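Local coordinates for protein probable fatty acyl-CoA transferase Rv3272 (Mycobacterium tuberculosis, PDB 5YX6) that binds fatty acyl-CoAs, palmitoyl-CoA most tightly, and probably acts as a homodimeric family III CoA transferase in fatty acid metabolism, at residues L187-H192 with D200-A205. Numbering follows the deposited sequence.
Sequences LAALLH and DVVQVA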
loop_
_atom_site.group_PDB
_atom_site.type_symbol
_atom_site.label_atom_id
_atom_site.label_comp_id
_atom_site.label_asym_id
_atom_site.label_seq_id
_atom_site.Cartn_x
_atom_site.Cartn_y
_atom_site.Cartn_z
ATOM N N LEU A 187 13.652 5.033 6.272
ATOM C CA LEU A 187 13.806 4.677 7.677
ATOM C C LEU A 187 14.858 3.581 7.861
ATOM O O LEU A 187 15.714 3.667 8.754
ATOM C CB LEU A 187 12.469 4.229 8.249
ATOM C CG LEU A 187 11.576 5.197 9.030
ATOM C CD1 LEU A 187 12.051 6.633 8.966
ATOM C CD2 LEU A 187 10.114 5.074 8.579
ATOM N N ALA A 188 14.807 2.567 7.002
ATOM C CA ALA A 188 15.795 1.497 7.036
ATOM C C ALA A 188 17.194 2.068 6.827
ATOM O O ALA A 188 18.130 1.725 7.553
ATOM C CB ALA A 188 15.482 0.439 5.987
ATOM N N ALA A 189 17.322 2.965 5.853
ATOM C CA ALA A 189 18.606 3.592 5.560
ATOM C C ALA A 189 19.136 4.413 6.743
ATOM O O ALA A 189 20.317 4.363 7.050
ATOM C CB ALA A 189 18.489 4.465 4.326
ATOM N N LEU A 190 18.259 5.169 7.394
ATOM C CA LEU A 190 18.631 5.956 8.562
ATOM C C LEU A 190 19.137 5.062 9.697
ATOM O O LEU A 190 20.046 5.433 10.437
ATOM C CB LEU A 190 17.445 6.791 9.040
ATOM C CG LEU A 190 17.104 7.989 8.154
ATOM C CD1 LEU A 190 15.779 8.592 8.597
ATOM C CD2 LEU A 190 18.222 9.039 8.169
ATOM N N LEU A 191 18.530 3.888 9.829
ATOM C CA LEU A 191 18.916 2.924 10.850
ATOM C C LEU A 191 20.246 2.290 10.486
ATOM O O LEU A 191 21.111 2.106 11.338
ATOM C CB LEU A 191 17.847 1.852 10.988
ATOM C CG LEU A 191 17.656 1.015 12.248
ATOM C CD1 LEU A 191 17.811 1.804 13.546
ATOM C CD2 LEU A 191 16.273 0.385 12.156
ATOM N N HIS A 192 20.409 1.993 9.200
ATOM C CA HIS A 192 21.641 1.405 8.686
ATOM C C HIS A 192 22.794 2.335 9.025
ATOM O O HIS A 192 23.837 1.904 9.509
ATOM C CB HIS A 192 21.541 1.192 7.167
ATOM C CG HIS A 192 22.529 0.219 6.601
ATOM N ND1 HIS A 192 23.053 -0.833 7.326
ATOM C CD2 HIS A 192 23.085 0.133 5.369
ATOM C CE1 HIS A 192 23.883 -1.520 6.566
ATOM N NE2 HIS A 192 23.922 -0.954 5.371
ATOM N N ASP A 200 23.431 4.877 2.527
ATOM C CA ASP A 200 23.041 4.095 1.358
ATOM C C ASP A 200 22.358 4.877 0.237
ATOM O O ASP A 200 21.960 6.031 0.405
ATOM C CB ASP A 200 22.101 2.960 1.795
ATOM C CG ASP A 200 22.371 1.657 1.060
ATOM O OD1 ASP A 200 22.998 1.684 -0.023
ATOM O OD2 ASP A 200 21.928 0.604 1.559
ATOM N N VAL A 201 22.265 4.231 -0.921
ATOM C CA VAL A 201 21.378 4.673 -1.991
ATOM C C VAL A 201 20.151 3.764 -2.073
ATOM O O VAL A 201 20.265 2.544 -2.235
ATOM C CB VAL A 201 22.068 4.698 -3.355
ATOM C CG1 VAL A 201 21.073 5.148 -4.411
ATOM C CG2 VAL A 201 23.302 5.613 -3.312
ATOM N N VAL A 202 18.981 4.379 -1.997
ATOM C CA VAL A 202 17.734 3.658 -1.924
ATOM C C VAL A 202 16.887 3.915 -3.180
ATOM O O VAL A 202 16.806 5.049 -3.656
ATOM C CB VAL A 202 16.986 4.072 -0.639
ATOM C CG1 VAL A 202 15.533 3.755 -0.729
ATOM C CG2 VAL A 202 17.620 3.406 0.567
ATOM N N GLN A 203 16.278 2.864 -3.728
ATOM C CA GLN A 203 15.458 3.008 -4.933
ATOM C C GLN A 203 14.128 2.277 -4.785
ATOM O O GLN A 203 14.076 1.126 -4.347
ATOM C CB GLN A 203 16.209 2.504 -6.173
ATOM C CG GLN A 203 17.413 3.361 -6.543
ATOM C CD GLN A 203 18.195 2.826 -7.737
ATOM O OE1 GLN A 203 19.055 1.956 -7.590
ATOM N NE2 GLN A 203 17.912 3.363 -8.922
ATOM N N VAL A 204 13.048 2.971 -5.125
ATOM C CA VAL A 204 11.707 2.404 -5.071
ATOM C C VAL A 204 10.976 2.683 -6.380
ATOM O O VAL A 204 10.884 3.835 -6.805
ATOM C CB VAL A 204 10.892 2.983 -3.901
ATOM C CG1 VAL A 204 9.453 2.473 -3.944
ATOM C CG2 VAL A 204 11.538 2.638 -2.581
ATOM N N ALA A 205 10.497 1.630 -7.038
ATOM C CA ALA A 205 9.712 1.778 -8.268
ATOM C C ALA A 205 8.227 1.520 -8.009
ATOM O O ALA A 205 7.864 0.540 -7.349
ATOM C CB ALA A 205 10.231 0.850 -9.343
HETATM O O HOH W 1 22.228 3.906 4.886
#
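Two backbone N-H groups grip OD1 of Asp-200, that of Val-201 and, weakly, that of Ala-370 of the second subunit, while the other oxygen, OD2, approaches His-192 across the contact. The Val-201 N to Asp-200 OD1 bond is short at 2.8 Å but bent (132°), and meets the oxygen on its anti side, tilted out of the carboxylate plane. OD2 of Asp-200 reaches His-192 CD2 at 4.0 Å, an oblique approach without a bond; NE2 of His-192 is 4.6 Å from the same oxygen. Separately, the ring and carboxylate planes are inclined by 43°. With CG anti to the backbone N (chi1 -161°), His-192 turns CD2 toward Asp-200. Ser-371 OG of the second subunit hydrogen-bonds to Asp-200 OD2, helping OD1's bonds to fix the acid's rotation, and weakly to His-192 NE2, while ND1, the nitrogen farther from Asp-200, is hydrogen-bonded to Asn-196 ND2. Beside this polar group a water bridges the backbones, donating to Ala-189 O (2.9 Å) and weakly accepting from Asp-200 N (2.8 Å). The apolar part is small: CB of Ala-189 rests against CG2 of Val-202 at 4.0 Å, in keeping with only 131 Å² buried. Helix 173-196 packs on strand 201-205, the last of the parallel Rossmann-type sheet within this chain, Val-202 touching Ala-185 and Val-204 touching Val-181 and Leu-182; strand 126-131 adjoins it on one side, and a second-subunit strand pairs antiparallel with Val-202 and Gln-203, carrying the sheet across the dimer interface.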